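Local coordinates for protein putative fumarylpyruvate hydrolase (Burkholderia cenocepacia, PDB 4MAQ) that belongs to the fumarylacetoacetate hydrolase family, a putative hydrolase of mixed beta-sheet architecture whose assembly contains two copies of the chain, at residues 112-117 / 158-163. Residues are numbered along the deposited sequence; the frame is centred on the assembly and turned at random.
Sequences WGYGVG and GHPAAG
Tyr114 meets Gly158, His159 and Pro160 in a worked example of how one tyrosine can tie a loop to a sheet, using its ring face for packing and its hydroxyl for polar contacts. CB points toward the loop, and the first torsion, with CG beside the backbone N and anti to the carbonyl carbon (chi1 -66°), lays the ring against it. Pro160 CD lies over the centre of one face, closer to Tyr114 CD1 (3.8 Å) than to CG (4.1 Å). CD2 comes within 4.1 Å of Pro160 CG, and CE2 likewise faces both CG and CD of Pro160, the latter at 3.9 Å. CE1 is 3.5 Å from the carbonyl O of Gly158, which approaches obliquely. CZ, like CE1, is 3.6 Å from Pro160 CD. That methylene sits 12° off the ring normal, making a CH-pi contact.

At the tip, Tyr114 OH forms a 2.7 Å hydrogen bond with His159 ND1, which lies at the tyrosine ring's edge and in its plane. The two rings meet rim to rim, their planes at 72°, with neither covering the other. A water 2.9 Å from Tyr114 OH hydrogen-bonds to it and donates a second bond to Pro160 O; the hydroxyl is thus held by the His159 side chain directly and by the Pro160 carbonyl through the water. Leu91 and Val93 of strand 85-95, together with Leu108, Ala154 and Thr157, also pack against the buried tyrosine.

The CH-pi and hydroxyl contacts together fasten the loop leading from helix 154-157 into strand 164-169 onto strand 111-122, where the chain passes from one mixed sheet to the other in this fumarylacetoacetate hydrolase family domain.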
loop_
_atom_site.group_PDB
_atom_site.type_symbol
_atom_site.label_atom_id
_atom_site.label_comp_id
_atom_site.label_asym_id
_atom_site.label_seq_id
_atom_site.Cartn_x
_atom_site.Cartn_y
_atom_site.Cartn_z
ATOM N N TRP B 112 0.695 -10.221 -18.108
ATOM C CA TRP B 112 1.759 -9.766 -19.009
ATOM C C TRP B 112 2.988 -10.691 -18.925
ATOM O O TRP B 112 3.603 -10.998 -19.943
ATOM C CB TRP B 112 2.162 -8.298 -18.686
ATOM C CG TRP B 112 3.201 -7.860 -19.640
ATOM C CD1 TRP B 112 3.007 -7.379 -20.902
ATOM C CD2 TRP B 112 4.616 -8.015 -19.480
ATOM N NE1 TRP B 112 4.202 -7.174 -21.516
ATOM C CE2 TRP B 112 5.216 -7.575 -20.687
ATOM C CE3 TRP B 112 5.440 -8.468 -18.435
ATOM C CZ2 TRP B 112 6.603 -7.562 -20.879
ATOM C CZ3 TRP B 112 6.831 -8.464 -18.641
ATOM C CH2 TRP B 112 7.384 -8.002 -19.848
ATOM N N GLY B 113 3.384 -11.088 -17.724
ATOM C CA GLY B 113 4.619 -11.835 -17.564
ATOM C C GLY B 113 4.890 -12.239 -16.147
ATOM O O GLY B 113 4.006 -12.166 -15.281
ATOM N N TYR B 114 6.116 -12.694 -15.914
ATOM C CA TYR B 114 6.488 -13.314 -14.653
ATOM C C TYR B 114 7.866 -12.881 -14.201
ATOM O O TYR B 114 8.749 -12.624 -15.024
ATOM C CB TYR B 114 6.515 -14.843 -14.808
ATOM C CG TYR B 114 5.147 -15.394 -15.078
ATOM C CD1 TYR B 114 4.691 -15.528 -16.388
ATOM C CD2 TYR B 114 4.297 -15.771 -14.032
ATOM C CE1 TYR B 114 3.425 -16.001 -16.667
ATOM C CE2 TYR B 114 3.012 -16.244 -14.292
ATOM C CZ TYR B 114 2.577 -16.360 -15.608
ATOM O OH TYR B 114 1.298 -16.854 -15.809
ATOM N N GLY B 115 8.077 -12.909 -12.888
ATOM C CA GLY B 115 9.399 -12.779 -12.322
ATOM C C GLY B 115 9.501 -13.607 -11.058
ATOM O O GLY B 115 8.582 -14.374 -10.718
ATOM N N VAL B 116 10.614 -13.442 -10.359
ATOM C CA VAL B 116 10.861 -14.165 -9.106
ATOM C C VAL B 116 11.113 -13.103 -8.042
ATOM O O VAL B 116 11.822 -12.125 -8.296
ATOM C CB VAL B 116 12.077 -15.117 -9.226
ATOM C CG1 VAL B 116 12.392 -15.771 -7.890
ATOM C CG2 VAL B 116 11.786 -16.148 -10.309
ATOM N N GLY B 117 10.503 -13.274 -6.878
ATOM C CA GLY B 117 10.604 -12.268 -5.835
ATOM C C GLY B 117 10.900 -12.875 -4.489
ATOM O O GLY B 117 10.783 -14.103 -4.296
ATOM N N GLY B 158 5.631 -18.883 -21.430
ATOM C CA GLY B 158 4.350 -19.530 -21.137
ATOM C C GLY B 158 3.873 -19.172 -19.730
ATOM O O GLY B 158 4.429 -18.296 -19.086
ATOM N N HIS B 159 2.831 -19.854 -19.262
ATOM C CA HIS B 159 2.295 -19.626 -17.925
ATOM C C HIS B 159 2.767 -20.778 -17.071
ATOM O O HIS B 159 2.175 -21.839 -17.111
ATOM C CB HIS B 159 0.763 -19.529 -17.968
ATOM C CG HIS B 159 0.257 -18.365 -18.758
ATOM N ND1 HIS B 159 0.456 -17.056 -18.368
ATOM C CD2 HIS B 159 -0.418 -18.310 -19.937
ATOM C CE1 HIS B 159 -0.087 -16.242 -19.261
ATOM N NE2 HIS B 159 -0.620 -16.976 -20.224
ATOM N N PRO B 160 3.853 -20.576 -16.279
ATOM C CA PRO B 160 4.431 -21.721 -15.572
ATOM C C PRO B 160 3.441 -22.301 -14.569
ATOM O O PRO B 160 2.770 -21.539 -13.846
ATOM C CB PRO B 160 5.650 -21.113 -14.856
ATOM C CG PRO B 160 5.302 -19.653 -14.709
ATOM C CD PRO B 160 4.599 -19.334 -15.994
ATOM N N ALA B 161 3.378 -23.626 -14.500
ATOM C CA ALA B 161 2.460 -24.310 -13.564
ATOM C C ALA B 161 3.153 -25.401 -12.759
ATOM O O ALA B 161 2.567 -25.971 -11.856
ATOM C CB ALA B 161 1.239 -24.853 -14.291
ATOM N N ALA B 162 4.418 -25.664 -13.070
ATOM C CA ALA B 162 5.193 -26.711 -12.418
ATOM C C ALA B 162 6.654 -26.288 -12.489
ATOM O O ALA B 162 7.058 -25.495 -13.357
ATOM C CB ALA B 162 4.970 -28.087 -13.093
ATOM N N GLY B 163 7.444 -26.812 -11.565
ATOM C CA GLY B 163 8.881 -26.614 -11.607
ATOM C C GLY B 163 9.452 -26.087 -10.293
ATOM O O GLY B 163 8.719 -25.570 -9.428
HETATM O O HOH W 1 0.985 -19.318 -14.280
#